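Local coordinates for protein tungsten-containing formylmethanofuran dehydrogenase 2 subunit C (Methanothermobacter wolfeii, PDB 5T5I) that probably serves as a beta-helical subunit of the tungsten enzyme complex that reversibly interconverts carbon dioxide and formylmethanofuran in methanogenesis, at residues V109-S115 with I128-D134; D120-I126 with G146-I152; Y135-S139 with N160-Y165. One frame throughout, in Å; residues are numbered along the deposited sequence.

How the interactions relate
From the N terminus, 109-115 leaves strand 106-109 and is met one coil later by 128-134, which closes interaction 1. Before that, 120-126 has already opened interaction 2, completed only by 146-152, so these two cross. Interaction 3 starts at 135-139, directly after 128-134, and ends at 160-165; it follows interaction 1 in series and crosses interaction 2. Each contact stacks one coil of the solenoid on the next. Asp-134 OD1 probably bonds to Asn-160 N, joining interactions 1 and 3, while Asp-120 N probably bonds to Ser-138 O and Ile-152 packs on Gly-137, joining 2 and 3.

Interaction 1: V109-S115 with I128-D134; sequences VEGNAGS and ILGDAGD
The carboxamide of Asn-112 receives the backbone N-H of Asp-131 on OD1, 2.8 Å from N and only 18° off the carbonyl plane, with the CA of Gly-130 close to the same oxygen. The peptide carbonyl of Gly-111 is met differently: Gly-130 N stands above its plane, 49° out, at 3.0 Å from Gly-111 O. CG of Asn-112 is anti to its own carbonyl carbon (chi1 -51°), which swings the amide across to the neighbouring coil. Asp-131 repeats the gesture, its OD1 accepting from Asn-157 N, and Asn-112 N is itself held by Asn-93 OD1, so a ladder of Asn and Asp side chains runs from coil to coil. Main-chain bonds flank it: Leu-129 N to Val-109 O (2.9 Å) and Ala-113 N to Asp-131 O (3.0 Å). At the far end Ser-115 OG takes Asp-134 N at 3.2 Å and shares Ser-94 of subunit fwdD with Asp-134 OD2. A water bridges Gly-114 O and Asp-134 O. Inside, Ile-128 CD1 rests 3.8 Å from Ala-113 CB. The two segments run out of parallel strands 106-109 and 125-128, and Ile-128 and Ala-132 pack onward against Val-154 of strand 151-154.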
loop_
_atom_site.group_PDB
_atom_site.type_symbol
_atom_site.label_atom_id
_atom_site.label_comp_id
_atom_site.label_asym_id
_atom_site.label_seq_id
_atom_site.Cartn_x
_atom_site.Cartn_y
_atom_site.Cartn_z
ATOM N N VAL C 109 31.590 -7.055 39.150
ATOM C CA VAL C 109 30.240 -7.348 39.639
ATOM C C VAL C 109 29.860 -8.676 38.994
ATOM O O VAL C 109 29.763 -8.742 37.768
ATOM C CB VAL C 109 29.225 -6.235 39.277
ATOM C CG1 VAL C 109 27.796 -6.628 39.694
ATOM C CG2 VAL C 109 29.629 -4.900 39.906
ATOM N N GLU C 110 29.675 -9.734 39.797
ATOM C CA GLU C 110 29.339 -11.058 39.247
ATOM C C GLU C 110 27.895 -11.164 38.749
ATOM O O GLU C 110 27.619 -11.992 37.881
ATOM C CB GLU C 110 29.664 -12.179 40.230
ATOM C CG GLU C 110 31.156 -12.277 40.455
ATOM C CD GLU C 110 31.638 -13.392 41.352
ATOM O OE1 GLU C 110 32.843 -13.360 41.677
ATOM O OE2 GLU C 110 30.841 -14.281 41.732
ATOM N N GLY C 111 27.003 -10.338 39.295
ATOM C CA GLY C 111 25.603 -10.293 38.893
ATOM C C GLY C 111 25.304 -9.099 38.011
ATOM O O GLY C 111 26.138 -8.703 37.189
ATOM N N ASN C 112 24.121 -8.499 38.197
ATOM C CA ASN C 112 23.680 -7.322 37.444
ATOM C C ASN C 112 24.021 -6.015 38.167
ATOM O O ASN C 112 24.273 -6.012 39.373
ATOM C CB ASN C 112 22.170 -7.374 37.195
ATOM C CG ASN C 112 21.706 -8.673 36.590
ATOM O OD1 ASN C 112 22.287 -9.161 35.615
ATOM N ND2 ASN C 112 20.693 -9.296 37.184
ATOM N N ALA C 113 24.020 -4.899 37.414
ATOM C CA ALA C 113 24.249 -3.551 37.944
ATOM C C ALA C 113 23.109 -2.625 37.518
ATOM O O ALA C 113 22.567 -2.767 36.425
ATOM C CB ALA C 113 25.569 -2.992 37.438
ATOM N N GLY C 114 22.782 -1.671 38.375
ATOM C CA GLY C 114 21.749 -0.679 38.100
ATOM C C GLY C 114 22.244 0.393 37.156
ATOM O O GLY C 114 23.362 0.302 36.624
ATOM N N SER C 115 21.428 1.438 36.964
ATOM C CA SER C 115 21.788 2.546 36.088
ATOM C C SER C 115 22.968 3.351 36.629
ATOM O O SER C 115 23.259 3.315 37.825
ATOM C CB SER C 115 20.590 3.468 35.862
ATOM O OG SER C 115 19.540 2.743 35.250
ATOM N N ILE C 128 31.160 -6.112 34.497
ATOM C CA ILE C 128 29.846 -6.577 34.965
ATOM C C ILE C 128 29.556 -7.871 34.218
ATOM O O ILE C 128 29.454 -7.844 32.993
ATOM C CB ILE C 128 28.767 -5.483 34.738
ATOM C CG1 ILE C 128 29.087 -4.223 35.594
ATOM C CG2 ILE C 128 27.355 -5.996 35.068
ATOM C CD1 ILE C 128 28.522 -2.930 35.062
ATOM N N LEU C 129 29.478 -9.002 34.933
ATOM C CA LEU C 129 29.258 -10.305 34.285
ATOM C C LEU C 129 27.787 -10.537 33.882
ATOM O O LEU C 129 27.535 -11.336 32.972
ATOM C CB LEU C 129 29.804 -11.475 35.121
ATOM C CG LEU C 129 31.254 -11.360 35.624
ATOM C CD1 LEU C 129 31.681 -12.627 36.348
ATOM C CD2 LEU C 129 32.230 -11.087 34.484
ATOM N N GLY C 130 26.856 -9.828 34.519
ATOM C CA GLY C 130 25.437 -9.870 34.181
ATOM C C GLY C 130 25.050 -8.728 33.257
ATOM O O GLY C 130 25.848 -8.299 32.409
ATOM N N ASP C 131 23.826 -8.217 33.428
ATOM C CA ASP C 131 23.290 -7.099 32.649
ATOM C C ASP C 131 23.537 -5.757 33.370
ATOM O O ASP C 131 23.747 -5.741 34.582
ATOM C CB ASP C 131 21.762 -7.253 32.456
ATOM C CG ASP C 131 21.321 -8.517 31.756
ATOM O OD1 ASP C 131 22.043 -8.974 30.835
ATOM O OD2 ASP C 131 20.228 -9.017 32.081
ATOM N N ALA C 132 23.456 -4.636 32.638
ATOM C CA ALA C 132 23.572 -3.287 33.215
ATOM C C ALA C 132 22.313 -2.495 32.835
ATOM O O ALA C 132 21.576 -2.904 31.939
ATOM C CB ALA C 132 24.830 -2.574 32.721
ATOM N N GLY C 133 22.053 -1.408 33.541
ATOM C CA GLY C 133 20.888 -0.560 33.284
ATOM C C GLY C 133 21.134 0.501 32.228
ATOM O O GLY C 133 21.887 0.290 31.269
ATOM N N ASP C 134 20.482 1.655 32.397
ATOM C CA ASP C 134 20.651 2.793 31.501
ATOM C C ASP C 134 21.902 3.561 31.932
ATOM O O ASP C 134 22.389 3.371 33.052
ATOM C CB ASP C 134 19.428 3.735 31.591
ATOM C CG ASP C 134 18.096 3.062 31.285
ATOM O OD1 ASP C 134 17.857 2.730 30.105
ATOM O OD2 ASP C 134 17.289 2.872 32.230
HETATM O O HOH W 1 24.430 1.141 34.221
#

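Interaction 2: D120-I126 with G146-I152; sequences DMRGGEI and GMSGGTI
Met-121 extends fully from a first torsion that sets CG opposite the backbone N (chi1 -170°), carrying its sulfur across to Ile-152, whereas Arg-122 folds back at chi2 (-104°) and chi3 (72°) to bring its guanidinium to Ser-148. NE and NH2 of Arg-122 grip the single oxygen OG of Ser-148 side-on, at 3.0 Å from NE and 3.1 Å from NH2. Gly-146 O lies at the guanidinium edge, in its plane, and Asp-120 O sits over the centre of one face, so the flat group is framed by carbonyls. A water links Ser-148 OG to Arg-122 O. Met-121 SD and Ile-152 CG1 pass each other in opposite directions, 3.5 Å apart, and the methyl CE ends beside Thr-151 O, over the bare CA of Gly-150. Met-147 CE approaches the same sulfur from the next coil. Met-121 O accepts Ser-148 N at 3.0 Å and, weakly, Gly-149 N. Past the glycines the coils pair as parallel strands: Thr-151 N bonds to Gly-124 O (3.1 Å), then Ile-126 N to Thr-151 O (3.0 Å). Ile-126 and Ile-152 stack on one sheet face, Glu-125 and Thr-151 on the other. Glycine-rich turns leading into short, in-register parallel strands with stacked isoleucines inside are characteristic of the right-handed beta-helix, consistent with the fold of the C-terminal domain of the glutamate synthase alpha subunit, a probable relative.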
loop_
_atom_site.group_PDB
_atom_site.type_symbol
_atom_site.label_atom_id
_atom_site.label_comp_id
_atom_site.label_asym_id
_atom_site.label_seq_id
_atom_site.Cartn_x
_atom_site.Cartn_y
_atom_site.Cartn_z
ATOM N N ASP C 120 30.621 9.261 34.815
ATOM C CA ASP C 120 31.777 10.170 34.991
ATOM C C ASP C 120 33.138 9.461 35.260
ATOM O O ASP C 120 34.010 10.047 35.894
ATOM C CB ASP C 120 31.512 11.195 36.124
ATOM C CG ASP C 120 30.437 12.196 35.798
ATOM O OD1 ASP C 120 30.476 12.756 34.690
ATOM O OD2 ASP C 120 29.616 12.488 36.691
ATOM N N MET C 121 33.336 8.238 34.762
ATOM C CA MET C 121 34.579 7.488 34.995
ATOM C C MET C 121 35.790 8.244 34.426
ATOM O O MET C 121 35.687 8.856 33.360
ATOM C CB MET C 121 34.467 6.097 34.356
ATOM C CG MET C 121 35.574 5.131 34.712
ATOM S SD MET C 121 35.230 3.536 33.915
ATOM C CE MET C 121 36.389 2.481 34.773
ATOM N N ARG C 122 36.906 8.228 35.167
ATOM C CA ARG C 122 38.162 8.876 34.759
ATOM C C ARG C 122 39.258 7.843 34.423
ATOM O O ARG C 122 40.119 8.134 33.597
ATOM C CB ARG C 122 38.674 9.846 35.844
ATOM C CG ARG C 122 37.608 10.592 36.668
ATOM C CD ARG C 122 37.428 12.034 36.292
ATOM N NE ARG C 122 36.765 12.165 34.994
ATOM C CZ ARG C 122 35.626 12.821 34.742
ATOM N NH1 ARG C 122 34.978 13.456 35.716
ATOM N NH2 ARG C 122 35.130 12.850 33.513
ATOM N N GLY C 123 39.250 6.693 35.096
ATOM C CA GLY C 123 40.247 5.642 34.890
ATOM C C GLY C 123 39.918 4.346 35.605
ATOM O O GLY C 123 38.945 4.280 36.365
ATOM N N GLY C 124 40.732 3.324 35.358
ATOM C CA GLY C 124 40.532 2.003 35.941
ATOM C C GLY C 124 39.621 1.134 35.095
ATOM O O GLY C 124 39.472 1.362 33.886
ATOM N N GLU C 125 39.030 0.108 35.722
ATOM C CA GLU C 125 38.206 -0.876 35.024
ATOM C C GLU C 125 36.998 -1.281 35.822
ATOM O O GLU C 125 37.092 -1.469 37.028
ATOM C CB GLU C 125 39.004 -2.174 34.759
ATOM C CG GLU C 125 40.234 -2.054 33.877
ATOM C CD GLU C 125 41.140 -3.268 33.997
ATOM O OE1 GLU C 125 40.851 -4.310 33.368
ATOM O OE2 GLU C 125 42.101 -3.200 34.796
ATOM N N ILE C 126 35.878 -1.491 35.128
ATOM C CA ILE C 126 34.628 -2.023 35.673
ATOM C C ILE C 126 34.271 -3.204 34.786
ATOM O O ILE C 126 34.273 -3.066 33.560
ATOM C CB ILE C 126 33.474 -0.988 35.690
ATOM C CG1 ILE C 126 33.823 0.185 36.636
ATOM C CG2 ILE C 126 32.135 -1.657 36.120
ATOM C CD1 ILE C 126 32.882 1.370 36.554
ATOM N N GLY C 146 31.417 14.365 30.069
ATOM C CA GLY C 146 31.137 13.054 30.654
ATOM C C GLY C 146 32.375 12.247 30.995
ATOM O O GLY C 146 33.394 12.799 31.430
ATOM N N MET C 147 32.266 10.919 30.823
ATOM C CA MET C 147 33.353 9.940 31.042
ATOM C C MET C 147 34.587 10.367 30.217
ATOM O O MET C 147 34.428 10.720 29.053
ATOM C CB MET C 147 32.855 8.558 30.600
ATOM C CG MET C 147 33.902 7.484 30.552
ATOM S SD MET C 147 33.120 5.892 30.257
ATOM C CE MET C 147 34.552 4.859 30.133
ATOM N N SER C 148 35.778 10.412 30.830
ATOM C CA SER C 148 37.014 10.841 30.141
ATOM C C SER C 148 38.101 9.738 30.023
ATOM O O SER C 148 39.109 9.942 29.345
ATOM C CB SER C 148 37.599 12.069 30.834
ATOM O OG SER C 148 37.802 11.838 32.220
ATOM N N GLY C 149 37.906 8.611 30.688
ATOM C CA GLY C 149 38.847 7.496 30.633
ATOM C C GLY C 149 38.339 6.301 31.415
ATOM O O GLY C 149 37.326 6.397 32.110
ATOM N N GLY C 150 39.058 5.197 31.297
ATOM C CA GLY C 150 38.707 3.916 31.903
ATOM C C GLY C 150 38.044 2.993 30.905
ATOM O O GLY C 150 37.739 3.406 29.775
ATOM N N THR C 151 37.870 1.716 31.295
ATOM C CA THR C 151 37.211 0.699 30.470
ATOM C C THR C 151 36.041 0.090 31.245
ATOM O O THR C 151 36.199 -0.286 32.405
ATOM C CB THR C 151 38.181 -0.411 30.042
ATOM O OG1 THR C 151 39.304 0.180 29.390
ATOM C CG2 THR C 151 37.536 -1.417 29.088
ATOM N N ILE C 152 34.884 -0.026 30.600
ATOM C CA ILE C 152 33.710 -0.681 31.180
ATOM C C ILE C 152 33.360 -1.829 30.250
ATOM O O ILE C 152 33.181 -1.598 29.056
ATOM C CB ILE C 152 32.497 0.279 31.358
ATOM C CG1 ILE C 152 32.896 1.534 32.161
ATOM C CG2 ILE C 152 31.319 -0.477 32.041
ATOM C CD1 ILE C 152 31.906 2.659 32.094
HETATM O O HOH W 2 40.314 10.698 32.673
HETATM O O HOH W 3 41.320 0.814 31.641
#

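Interaction 3: Y135-S139 with N160-Y165; sequences YVGSS and NEIGEY. With CA (calcium ion), chain B.
Glu-164 OE1 is gripped twice by Ser-139: the backbone N comes nearly in line with the C-O bond at 3.0 Å from OE1, and OG reaches OE1 at 2.7 Å from 38° above the carboxylate plane. The pair lies where two neighbouring coils of the beta-helix stack, both turning through type II beta turns, Tyr-135 to Ser-138 and Glu-161 to Glu-164. Ser-139 OG also binds the calcium ion, 2.7 Å away, in a site that includes Tyr-140, Asp-143 through its O, and an acidic side chain of another protein chain. By accepting the hydroxyl proton, Glu-164 OE1 probably orients Ser-139 OG toward the metal, a second-shell role. Its chain, bent at chi2 (-110°), carries the carboxylate back over Ser-138 and Ser-139, and OE2 salt-bridges a basic side chain of another protein chain, which would help balance the buried charge. At the other end Tyr-135 and Glu-161 run alongside each other, ring and carboxylate planes 57° apart; the tyrosine hydroxyl bonds to Arg-141, and Glu-161 OE1 reaches a basic side chain of another protein chain. Two backbone bonds join the turns: Tyr-135 N to Asn-160 O at 2.9 Å, and Gly-163 N to Val-136 O at 2.7 Å. Val-136 lies beside Ile-162 on the interior. Both turns place a glycine, Gly-137 and Gly-163, at their third position. Beyond them one water donates to Gly-137 O at 2.7 Å and to Glu-164 O at 2.8 Å.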
loop_
_atom_site.group_PDB
_atom_site.type_symbol
_atom_site.label_atom_id
_atom_site.label_comp_id
_atom_site.label_asym_id
_atom_site.label_seq_id
_atom_site.Cartn_x
_atom_site.Cartn_y
_atom_site.Cartn_z
ATOM N N TYR C 135 22.412 4.439 31.045
ATOM C CA TYR C 135 23.495 5.369 31.360
ATOM C C TYR C 135 24.820 4.724 31.822
ATOM O O TYR C 135 25.487 5.253 32.719
ATOM C CB TYR C 135 23.013 6.406 32.415
ATOM C CG TYR C 135 21.842 7.265 31.970
ATOM C CD1 TYR C 135 21.995 8.225 30.978
ATOM C CD2 TYR C 135 20.603 7.158 32.584
ATOM C CE1 TYR C 135 20.921 9.014 30.563
ATOM C CE2 TYR C 135 19.526 7.947 32.185
ATOM C CZ TYR C 135 19.690 8.876 31.178
ATOM O OH TYR C 135 18.626 9.658 30.790
ATOM N N VAL C 136 25.238 3.623 31.178
ATOM C CA VAL C 136 26.537 3.034 31.471
ATOM C C VAL C 136 27.562 4.062 30.963
ATOM O O VAL C 136 27.462 4.487 29.810
ATOM C CB VAL C 136 26.774 1.676 30.758
ATOM C CG1 VAL C 136 28.196 1.179 31.000
ATOM C CG2 VAL C 136 25.762 0.616 31.197
ATOM N N GLY C 137 28.500 4.457 31.816
ATOM C CA GLY C 137 29.545 5.412 31.455
ATOM C C GLY C 137 29.050 6.754 30.950
ATOM O O GLY C 137 29.643 7.322 30.037
ATOM N N SER C 138 27.974 7.277 31.540
ATOM C CA SER C 138 27.351 8.547 31.134
ATOM C C SER C 138 27.914 9.769 31.886
ATOM O O SER C 138 28.792 9.649 32.738
ATOM C CB SER C 138 25.846 8.474 31.401
ATOM O OG SER C 138 25.612 8.612 32.791
ATOM N N SER C 139 27.367 10.943 31.569
ATOM C CA SER C 139 27.653 12.192 32.267
ATOM C C SER C 139 26.556 12.392 33.354
ATOM O O SER C 139 25.694 11.529 33.534
ATOM C CB SER C 139 27.623 13.368 31.287
ATOM O OG SER C 139 26.316 13.694 30.833
ATOM N N ASN C 160 19.385 2.049 27.756
ATOM C CA ASN C 160 19.487 3.267 26.958
ATOM C C ASN C 160 20.648 4.155 27.308
ATOM O O ASN C 160 21.099 4.187 28.449
ATOM C CB ASN C 160 18.222 4.120 27.111
ATOM C CG ASN C 160 16.967 3.555 26.503
ATOM O OD1 ASN C 160 16.953 2.493 25.892
ATOM N ND2 ASN C 160 15.900 4.318 26.575
ATOM N N GLU C 161 21.051 4.958 26.320
ATOM C CA GLU C 161 22.001 6.050 26.474
ATOM C C GLU C 161 23.348 5.646 27.077
ATOM O O GLU C 161 23.921 6.384 27.885
ATOM C CB GLU C 161 21.333 7.188 27.283
ATOM C CG GLU C 161 20.079 7.746 26.618
ATOM C CD GLU C 161 19.434 8.851 27.425
ATOM O OE1 GLU C 161 19.899 10.012 27.334
ATOM O OE2 GLU C 161 18.531 8.539 28.233
ATOM N N ILE C 162 23.885 4.487 26.656
ATOM C CA ILE C 162 25.197 4.102 27.140
ATOM C C ILE C 162 26.211 5.084 26.500
ATOM O O ILE C 162 26.029 5.519 25.356
ATOM C CB ILE C 162 25.566 2.605 26.873
ATOM C CG1 ILE C 162 25.748 2.300 25.386
ATOM C CG2 ILE C 162 24.544 1.621 27.506
ATOM C CD1 ILE C 162 26.793 1.267 25.165
ATOM N N GLY C 163 27.194 5.497 27.271
ATOM C CA GLY C 163 28.193 6.457 26.811
ATOM C C GLY C 163 27.652 7.835 26.472
ATOM O O GLY C 163 28.192 8.527 25.607
ATOM N N GLU C 164 26.586 8.253 27.153
ATOM C CA GLU C 164 25.974 9.573 26.961
ATOM C C GLU C 164 26.998 10.689 27.263
ATOM O O GLU C 164 27.595 10.691 28.333
ATOM C CB GLU C 164 24.718 9.677 27.848
ATOM C CG GLU C 164 24.000 11.026 27.841
ATOM C CD GLU C 164 24.086 11.836 29.120
ATOM O OE1 GLU C 164 24.930 11.508 29.980
ATOM O OE2 GLU C 164 23.398 12.875 29.210
ATOM N N TYR C 165 27.256 11.580 26.279
ATOM C CA TYR C 165 28.260 12.666 26.373
ATOM C C TYR C 165 29.706 12.134 26.651
ATOM O O TYR C 165 30.523 12.830 27.251
ATOM C CB TYR C 165 27.855 13.756 27.404
ATOM C CG TYR C 165 26.863 14.779 26.895
ATOM C CD1 TYR C 165 27.275 15.848 26.109
ATOM C CD2 TYR C 165 25.522 14.708 27.241
ATOM C CE1 TYR C 165 26.368 16.808 25.655
ATOM C CE2 TYR C 165 24.606 15.660 26.802
ATOM C CZ TYR C 165 25.030 16.703 25.997
ATOM O OH TYR C 165 24.111 17.623 25.568
HETATM CA CA CA B . 24.464 15.605 30.549
HETATM O O HOH W 4 30.034 9.874 29.333
#